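Local coordinates for ABC transporter, substrate-binding protein (Streptococcus pneumoniae, PDB 5G62) that captures fructooligosaccharides such as kestose, nystose and inulin outside the cell and passes them to the membrane components of an ABC importer, at residues Thr269-Asn274 with Thr369-Leu374; Ser68-Met73 with Asp431-Ala436. The protein carries 2 engineered substitutions. All blocks are in the same frame, centred on the assembly; numbering follows the deposited sequence. Where two conformers were deposited one is given.

Interaction 1 of 2, residues Thr269-Asn274 with Thr369-Leu374; sequences TWDKNN and TAPAEL. With FRU (beta-D-fructofuranose), chain C; FRU (beta-D-fructofuranose), chain B.
In the fructooligosaccharide pocket, the amide of N274 bridges the sugar and the first turn of helix 371-378. Its OD1 accepts the backbone N-H of A372 at 3.0 Å from N, a nearly straight bond (167°) whose donor is tilted 30° from the carbonyl plane. Its ND2 donates a hydrogen bond to O4 of the chain C fructose, 2.8 Å away. With both ends of the amide engaged, its rotation is fixed and the nitrogen is held facing the ligand. CG lies anti to the carbonyl carbon (chi1 -61°), which brings the amide over to the helix. There OD1 also packs against the P371 ring, 3.2 Å from CD, and A372 CB touches both this oxygen and the fructose O4. P371 reaches further back, its CD lying 3.8 Å from N273 CB and its CG near D271 OD2. D271 OD1 accepts two hydrogen bonds from N273: the backbone N-H, which meets OD1 from above the carboxylate plane and closes an Asx turn, and the side-chain ND2, on the syn lone pair. In the same turn N274 N bonds to D271 O. W270, just before it, has C1 of the chain C fructose over one indole face, toward the rim of the ring, while NE1, at the ring edge, donates to O6 of the chain B fructose over 2.9 Å. The turn follows strand 264-269, tied through T269 to M138 on strand 138-142; helix 399-412 backs the contact, with D400 against D271 and P371, and R404 in a cation-pi contact with W270.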
ATOM      1  N   THR A 269     -10.796   5.241   0.157  1.00 18.26           N
ATOM      2  CA  THR A 269     -10.046   4.522  -0.870  1.00 19.73           C
ATOM      3  C   THR A 269      -8.785   5.313  -1.230  1.00 20.46           C
ATOM      4  O   THR A 269      -8.638   6.482  -0.875  1.00 21.94           O
ATOM      5  CB  THR A 269     -10.900   4.221  -2.135  1.00 21.00           C
ATOM      6  OG1 THR A 269     -10.279   3.196  -2.944  1.00 21.74           O
ATOM      7  CG2 THR A 269     -11.138   5.483  -2.956  1.00 20.74           C
ATOM      8  N   TRP A 270      -7.884   4.668  -1.976  1.00 21.02           N
ATOM      9  CA  TRP A 270      -6.700   5.409  -2.447  1.00 22.02           C
ATOM     10  C   TRP A 270      -7.081   6.573  -3.359  1.00 21.21           C
ATOM     11  O   TRP A 270      -6.604   7.692  -3.169  1.00 22.16           O
ATOM     12  CB  TRP A 270      -5.737   4.496  -3.209  1.00 21.98           C
ATOM     13  CG  TRP A 270      -4.449   5.169  -3.657  1.00 21.74           C
ATOM     14  CD1 TRP A 270      -4.181   5.742  -4.892  1.00 24.25           C
ATOM     15  CD2 TRP A 270      -3.216   5.220  -2.924  1.00 22.91           C
ATOM     16  NE1 TRP A 270      -2.854   6.163  -4.942  1.00 21.98           N
ATOM     17  CE2 TRP A 270      -2.249   5.861  -3.750  1.00 22.72           C
ATOM     18  CE3 TRP A 270      -2.835   4.795  -1.639  1.00 22.87           C
ATOM     19  CZ2 TRP A 270      -0.948   6.111  -3.312  1.00 23.19           C
ATOM     20  CZ3 TRP A 270      -1.528   5.025  -1.218  1.00 23.53           C
ATOM     21  CH2 TRP A 270      -0.598   5.655  -2.060  1.00 23.22           C
ATOM     22  N   ASP A 271      -7.882   6.296  -4.383  1.00 21.52           N
ATOM     23  CA  ASP A 271      -8.263   7.252  -5.421  1.00 22.87           C
ATOM     24  C   ASP A 271      -9.730   7.002  -5.760  1.00 22.70           C
ATOM     25  O   ASP A 271     -10.093   5.892  -6.185  1.00 24.41           O
ATOM     26  CB  ASP A 271      -7.356   7.072  -6.654  1.00 24.06           C
ATOM     27  CG  ASP A 271      -7.628   8.062  -7.803  1.00 25.92           C
ATOM     28  OD1 ASP A 271      -8.721   8.660  -7.922  1.00 25.38           O
ATOM     29  OD2 ASP A 271      -6.728   8.192  -8.644  1.00 26.91           O
ATOM     30  N   LYS A 272     -10.573   8.034  -5.567  1.00 24.17           N
ATOM     31  CA  LYS A 272     -12.012   7.927  -5.881  1.00 24.01           C
ATOM     32  C   LYS A 272     -12.300   7.421  -7.300  1.00 25.02           C
ATOM     33  O   LYS A 272     -13.360   6.837  -7.553  1.00 23.98           O
ATOM     34  CB  LYS A 272     -12.697   9.292  -5.702  1.00 25.51           C
ATOM     35  CG  LYS A 272     -12.335  10.339  -6.730  1.00 26.05           C
ATOM     36  CD  LYS A 272     -12.983  11.714  -6.501  1.00 27.18           C
ATOM     37  CE  LYS A 272     -12.878  12.582  -7.776  1.00 28.95           C
ATOM     38  NZ  LYS A 272     -13.422  13.943  -7.615  1.00 32.73           N
ATOM     39  N   ASN A 273     -11.387   7.664  -8.249  1.00 25.19           N
ATOM     40  CA  ASN A 273     -11.632   7.306  -9.645  1.00 25.89           C
ATOM     41  C   ASN A 273     -11.713   5.798  -9.840  1.00 25.01           C
ATOM     42  O   ASN A 273     -12.305   5.339 -10.812  1.00 27.14           O
ATOM     43  CB  ASN A 273     -10.534   7.918 -10.544  1.00 29.83           C
ATOM     44  CG  ASN A 273     -10.675   9.450 -10.707  1.00 31.68           C
ATOM     45  OD1 ASN A 273     -11.456   9.905 -11.503  1.00 38.51           O
ATOM     46  ND2 ASN A 273      -9.885  10.213  -9.992  1.00 32.13           N
ATOM     47  N   ASN A 274     -11.154   5.017  -8.926  1.00 24.01           N
ATOM     48  CA  ASN A 274     -11.312   3.570  -8.954  1.00 24.22           C
ATOM     49  C   ASN A 274     -12.644   3.087  -8.389  1.00 24.30           C
ATOM     50  O   ASN A 274     -12.983   1.936  -8.603  1.00 25.36           O
ATOM     51  CB  ASN A 274     -10.163   2.903  -8.181  1.00 24.47           C
ATOM     52  CG  ASN A 274      -8.809   3.199  -8.787  1.00 25.20           C
ATOM     53  OD1 ASN A 274      -8.675   3.210 -10.008  1.00 24.67           O
ATOM     54  ND2 ASN A 274      -7.818   3.476  -7.946  1.00 25.85           N
ATOM     55  N   THR A 369     -11.517   5.823 -17.723  1.00 34.80           N
ATOM     56  CA  THR A 369     -11.164   4.486 -17.292  1.00 32.92           C
ATOM     57  C   THR A 369     -10.540   4.573 -15.911  1.00 31.19           C
ATOM     58  O   THR A 369      -9.760   5.481 -15.642  1.00 31.77           O
ATOM     59  CB  THR A 369     -10.182   3.857 -18.266  1.00 33.10           C
ATOM     60  OG1 THR A 369     -10.789   3.777 -19.549  1.00 33.58           O
ATOM     61  CG2 THR A 369      -9.786   2.469 -17.819  1.00 35.19           C
ATOM     62  N   ALA A 370     -10.882   3.632 -15.040  1.00 28.37           N
ATOM     63  CA  ALA A 370     -10.293   3.594 -13.705  1.00 27.58           C
ATOM     64  C   ALA A 370      -8.773   3.399 -13.805  1.00 27.13           C
ATOM     65  O   ALA A 370      -8.324   2.451 -14.457  1.00 27.65           O
ATOM     66  CB  ALA A 370     -10.913   2.459 -12.878  1.00 26.42           C
ATOM     67  N   PRO A 371      -7.958   4.246 -13.170  1.00 24.84           N
ATOM     68  CA  PRO A 371      -6.496   4.077 -13.305  1.00 24.57           C
ATOM     69  C   PRO A 371      -6.002   2.704 -12.853  1.00 25.58           C
ATOM     70  O   PRO A 371      -5.136   2.126 -13.514  1.00 24.39           O
ATOM     71  CB  PRO A 371      -5.925   5.211 -12.453  1.00 24.56           C
ATOM     72  CG  PRO A 371      -7.087   5.683 -11.561  1.00 23.95           C
ATOM     73  CD  PRO A 371      -8.327   5.380 -12.307  1.00 24.98           C
ATOM     74  N   ALA A 372      -6.560   2.129 -11.785  1.00 23.54           N
ATOM     75  CA  ALA A 372      -6.052   0.846 -11.334  1.00 25.09           C
ATOM     76  C   ALA A 372      -6.448  -0.301 -12.271  1.00 26.54           C
ATOM     77  O   ALA A 372      -5.723  -1.289 -12.357  1.00 25.40           O
ATOM     78  CB  ALA A 372      -6.508   0.552  -9.902  1.00 24.02           C
ATOM     79  N   GLU A 373      -7.570  -0.180 -12.984  1.00 27.45           N
ATOM     80  CA  GLU A 373      -8.047  -1.242 -13.865  1.00 29.42           C
ATOM     81  C   GLU A 373      -7.118  -1.431 -15.070  1.00 29.10           C
ATOM     82  O   GLU A 373      -6.614  -2.528 -15.319  1.00 27.11           O
ATOM     83  CB  GLU A 373      -9.463  -0.908 -14.324  1.00 32.62           C
ATOM     84  CG  GLU A 373     -10.050  -1.796 -15.416  1.00 40.56           C
ATOM     85  CD  GLU A 373     -11.446  -1.316 -15.839  1.00 44.93           C
ATOM     86  OE1 GLU A 373     -12.274  -1.009 -14.947  1.00 46.30           O
ATOM     87  OE2 GLU A 373     -11.692  -1.195 -17.056  1.00 45.06           O
ATOM     88  N   LEU A 374      -6.876  -0.361 -15.817  1.00 27.09           N
ATOM     89  CA  LEU A 374      -5.959  -0.480 -16.952  1.00 28.14           C
ATOM     90  C   LEU A 374      -4.536  -0.789 -16.491  1.00 25.71           C
ATOM     91  O   LEU A 374      -3.852  -1.576 -17.133  1.00 25.55           O
ATOM     92  CB  LEU A 374      -5.987   0.779 -17.805  1.00 28.55           C
ATOM     93  CG  LEU A 374      -5.130   0.748 -19.084  1.00 29.19           C
ATOM     94  CD1 LEU A 374      -5.453  -0.456 -20.021  1.00 30.81           C
ATOM     95  CD2 LEU A 374      -5.296   2.066 -19.814  1.00 29.99           C
TER
HETATM   96  C1  FRU C   4      -0.879   3.272  -6.111  1.00 38.18           C
HETATM   97  C2  FRU C   4      -1.956   2.459  -6.830  1.00 36.64           C
HETATM   98  C3  FRU C   4      -2.715   3.302  -7.958  1.00 35.34           C
HETATM   99  C4  FRU C   4      -4.086   2.668  -7.959  1.00 36.01           C
HETATM  100  C5  FRU C   4      -4.286   2.541  -6.664  1.00 40.68           C
HETATM  101  C6  FRU C   4      -5.260   1.403  -6.403  1.00 42.03           C
HETATM  102  O1  FRU C   4       0.199   3.581  -7.027  1.00 32.43           O
HETATM  103  O3  FRU C   4      -2.106   3.145  -9.165  1.00 34.60           O
HETATM  104  O4  FRU C   4      -5.083   3.378  -8.626  1.00 33.22           O
HETATM  105  O5  FRU C   4      -2.865   2.205  -5.991  1.00 36.29           O
HETATM  106  O6  FRU C   4      -5.211   1.182  -5.049  1.00 48.15           O
HETATM  107  C1  FRU B   5       1.771   4.630  -5.497  1.00 33.95           C
HETATM  108  C2  FRU B   5       0.912   4.828  -6.710  1.00 38.35           C
HETATM  109  C3  FRU B   5       1.748   5.300  -7.983  1.00 37.40           C
HETATM  110  C4  FRU B   5       0.712   5.993  -8.783  1.00 38.48           C
HETATM  111  C5  FRU B   5       0.095   6.723  -7.826  1.00 33.74           C
HETATM  112  C6  FRU B   5      -1.317   7.073  -8.167  1.00 37.25           C
HETATM  113  O1  FRU B   5       2.732   3.643  -5.608  1.00 33.61           O
HETATM  114  O3  FRU B   5       2.383   4.251  -8.626  1.00 66.81           O
HETATM  115  O4  FRU B   5       1.364   6.782  -9.721  1.00 34.49           O
HETATM  116  O5  FRU B   5       0.165   5.821  -6.508  1.00 31.91           O
HETATM  117  O6  FRU B   5      -1.920   7.800  -7.148  1.00 35.33           O

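Interaction 2 of 2, residues Ser68-Met73 with Asp431-Ala436; sequences SDVDLM and DLDKIA
V70 and L432 face each other across the interface between helices 69-77 and 429-456, their CB atoms 4.0 Å apart and both side chains directed into the interface. L432 places CG anti to the carbonyl carbon (chi1 -70°) and spreads its two methyls along the first turn of the facing helix: CD2 rests on D69 CB at 3.8 Å, while CD1 lies near the D69 carbonyl oxygen and 3.8 Å from M73 CG. The M73 chain crosses that of L432 at about a right angle, then bends at chi2 and chi3 and carries its end away from this helix. This is apolar helix-helix packing near the surface of the solute-binding protein: the two helices approach to 9.5 Å between the axes of the contacting segments, whose N-to-C directions differ by 133°. The S68 side chain caps the shorter helix through a weak bond from D71 N to OG. V70 CG2, anti to the backbone N, reaches toward A436 CB at 4.3 Å. The D69 carboxylate is engaged outside the two segments, with OD2 in a salt bridge to R307, and helix 475-491 packs against the 429-456 helix through I435.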
ATOM      1  N   SER A  68       8.086 -10.868   3.213  1.00 36.18           N
ATOM      2  CA  SER A  68       8.450 -10.157   4.432  1.00 34.09           C
ATOM      3  C   SER A  68       9.926 -10.379   4.727  1.00 33.05           C
ATOM      4  O   SER A  68      10.553 -11.303   4.214  1.00 35.21           O
ATOM      5  CB  SER A  68       7.593 -10.602   5.612  1.00 34.88           C
ATOM      6  OG  SER A  68       7.733 -11.975   5.856  1.00 41.07           O
ATOM      7  N   ASP A  69      10.481  -9.511   5.565  1.00 28.69           N
ATOM      8  CA  ASP A  69      11.863  -9.671   6.008  1.00 30.61           C
ATOM      9  C   ASP A  69      12.091 -11.020   6.688  1.00 30.98           C
ATOM     10  O   ASP A  69      13.119 -11.659   6.463  1.00 30.37           O
ATOM     11  CB  ASP A  69      12.258  -8.540   6.961  1.00 32.67           C
ATOM     12  CG  ASP A  69      12.426  -7.196   6.257  1.00 35.67           C
ATOM     13  OD1 ASP A  69      12.379  -7.146   5.027  1.00 35.64           O
ATOM     14  OD2 ASP A  69      12.610  -6.186   6.957  1.00 34.87           O
ATOM     15  N   VAL A  70      11.171 -11.454   7.567  1.00 33.97           N
ATOM     16  CA  VAL A  70      11.425 -12.716   8.257  1.00 34.99           C
ATOM     17  C   VAL A  70      11.482 -13.862   7.249  1.00 34.85           C
ATOM     18  O   VAL A  70      12.367 -14.719   7.319  1.00 34.15           O
ATOM     19  CB  VAL A  70      10.391 -12.950   9.389  1.00 33.84           C
ATOM     20  CG1 VAL A  70       8.944 -13.054   8.877  1.00 32.48           C
ATOM     21  CG2 VAL A  70      10.800 -14.171  10.240  1.00 35.07           C
ATOM     22  N   ASP A  71      10.587 -13.854   6.260  1.00 37.97           N
ATOM     23  CA  ASP A  71      10.639 -14.849   5.194  1.00 40.31           C
ATOM     24  C   ASP A  71      11.954 -14.778   4.437  1.00 38.22           C
ATOM     25  O   ASP A  71      12.612 -15.801   4.213  1.00 43.28           O
ATOM     26  CB  ASP A  71       9.441 -14.669   4.247  1.00 41.33           C
ATOM     27  CG  ASP A  71       8.157 -15.220   4.831  1.00 43.85           C
ATOM     28  OD1 ASP A  71       8.224 -15.972   5.811  1.00 49.73           O
ATOM     29  OD2 ASP A  71       7.067 -14.902   4.334  1.00 53.66           O
ATOM     30  N   LEU A  72      12.362 -13.567   4.048  1.00 38.45           N
ATOM     31  CA  LEU A  72      13.624 -13.354   3.353  1.00 36.18           C
ATOM     32  C   LEU A  72      14.794 -13.998   4.078  1.00 38.23           C
ATOM     33  O   LEU A  72      15.546 -14.763   3.478  1.00 37.41           O
ATOM     34  CB  LEU A  72      13.900 -11.861   3.198  1.00 38.78           C
ATOM     35  CG  LEU A  72      13.764 -11.188   1.845  1.00 38.78           C
ATOM     36  CD1 LEU A  72      14.453  -9.829   1.872  1.00 39.82           C
ATOM     37  CD2 LEU A  72      14.257 -12.059   0.702  1.00 35.36           C
ATOM     38  N   MET A  73      14.998 -13.649   5.356  1.00 36.67           N
ATOM     39  CA  MET A  73      16.145 -14.178   6.093  1.00 38.15           C
ATOM     40  C   MET A  73      16.045 -15.686   6.312  1.00 36.79           C
ATOM     41  O   MET A  73      17.067 -16.383   6.321  1.00 40.02           O
ATOM     42  CB  MET A  73      16.290 -13.483   7.442  1.00 43.28           C
ATOM     43  CG  MET A  73      16.686 -12.047   7.362  1.00 47.62           C
ATOM     44  SD  MET A  73      18.174 -11.792   6.386  1.00 44.59           S
ATOM     45  CE  MET A  73      19.377 -12.750   7.265  1.00 47.11           C
ATOM     46  N   ASP A 431      15.608 -11.074  16.020  1.00 33.04           N
ATOM     47  CA  ASP A 431      14.585 -10.099  16.348  1.00 33.05           C
ATOM     48  C   ASP A 431      13.372 -10.258  15.436  1.00 30.52           C
ATOM     49  O   ASP A 431      12.221 -10.149  15.896  1.00 28.63           O
ATOM     50  CB  ASP A 431      15.188  -8.700  16.297  1.00 32.55           C
ATOM     51  CG  ASP A 431      15.916  -8.364  17.560  1.00 34.23           C
ATOM     52  OD1 ASP A 431      15.547  -8.933  18.600  1.00 36.25           O
ATOM     53  OD2 ASP A 431      16.844  -7.536  17.536  1.00 33.28           O
ATOM     54  N   LEU A 432      13.607 -10.575  14.158  1.00 28.62           N
ATOM     55  CA  LEU A 432      12.502 -10.848  13.249  1.00 30.81           C
ATOM     56  C   LEU A 432      11.671 -12.026  13.730  1.00 31.68           C
ATOM     57  O   LEU A 432      10.448 -11.988  13.680  1.00 27.99           O
ATOM     58  CB  LEU A 432      13.019 -11.102  11.842  1.00 33.11           C
ATOM     59  CG  LEU A 432      13.609  -9.901  11.086  1.00 30.92           C
ATOM     60  CD1 LEU A 432      14.290 -10.402   9.850  1.00 34.15           C
ATOM     61  CD2 LEU A 432      12.514  -8.889  10.735  1.00 32.55           C
ATOM     62  N   ASP A 433      12.308 -13.077  14.221  1.00 35.10           N
ATOM     63  CA  ASP A 433      11.484 -14.209  14.598  0.50 35.15           C
ATOM     64  C   ASP A 433      10.769 -13.961  15.928  1.00 37.36           C
ATOM     65  O   ASP A 433       9.621 -14.385  16.071  1.00 35.90           O
ATOM     66  CB  ASP A 433      12.318 -15.498  14.569  0.50 34.86           C
ATOM     67  CG  ASP A 433      12.506 -16.033  13.134  0.50 33.67           C
ATOM     68  OD1 ASP A 433      11.496 -16.470  12.526  0.50 31.76           O
ATOM     69  OD2 ASP A 433      13.649 -16.014  12.609  0.50 32.93           O
ATOM     70  N   LYS A 434      11.369 -13.235  16.872  1.00 32.83           N
ATOM     71  CA  LYS A 434      10.617 -12.822  18.050  1.00 34.91           C
ATOM     72  C   LYS A 434       9.390 -11.972  17.669  1.00 33.30           C
ATOM     73  O   LYS A 434       8.277 -12.220  18.155  1.00 33.61           O
ATOM     74  CB  LYS A 434      11.534 -12.078  19.013  1.00 39.98           C
ATOM     75  CG  LYS A 434      10.862 -11.551  20.254  1.00 48.60           C
ATOM     76  CD  LYS A 434      10.282 -12.668  21.110  1.00 61.62           C
ATOM     77  CE  LYS A 434       9.791 -12.170  22.476  1.00 72.54           C
ATOM     78  NZ  LYS A 434      10.877 -11.743  23.411  1.00 80.19           N
ATOM     79  N   ILE A 435       9.570 -10.975  16.791  1.00 30.60           N
ATOM     80  CA  ILE A 435       8.453 -10.127  16.356  1.00 30.73           C
ATOM     81  C   ILE A 435       7.372 -10.956  15.642  1.00 30.64           C
ATOM     82  O   ILE A 435       6.175 -10.722  15.822  1.00 25.99           O
ATOM     83  CB  ILE A 435       8.958  -8.990  15.433  1.00 30.95           C
ATOM     84  CG1 ILE A 435       9.771  -7.951  16.214  1.00 32.91           C
ATOM     85  CG2 ILE A 435       7.791  -8.340  14.684  1.00 31.79           C
ATOM     86  CD1 ILE A 435       8.998  -7.295  17.294  1.00 34.21           C
ATOM     87  N   ALA A 436       7.787 -11.903  14.793  1.00 28.97           N
ATOM     88  CA  ALA A 436       6.815 -12.691  14.051  1.00 28.92           C
ATOM     89  C   ALA A 436       5.960 -13.572  14.968  1.00 29.25           C
ATOM     90  O   ALA A 436       4.769 -13.751  14.686  1.00 30.98           O
ATOM     91  CB  ALA A 436       7.511 -13.539  13.009  1.00 30.16           C
TER

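Overall arrangement
Along the chain, interaction 1 is nested inside the long loop closed by interaction 2: residues 68-73 come first, then 269-274 and 369-374, and finally 431-436. The centres of the two contacts are 33 Å apart, on opposite sides of the centre of the chain, and their nearest atoms are separated by about 19 Å. They share no helix or strand. Interaction 1 is buried at the sugar, joining the loop that follows strand 264-269 to the start of helix 371-378; interaction 2 lies near the surface, where helix 69-77, following strand 61-63, meets the long helix 429-456. Interaction 1 contains pocket residues and interaction 2 none, although the D69 side chain lies about 11 Å from that of the substrate-binding K309.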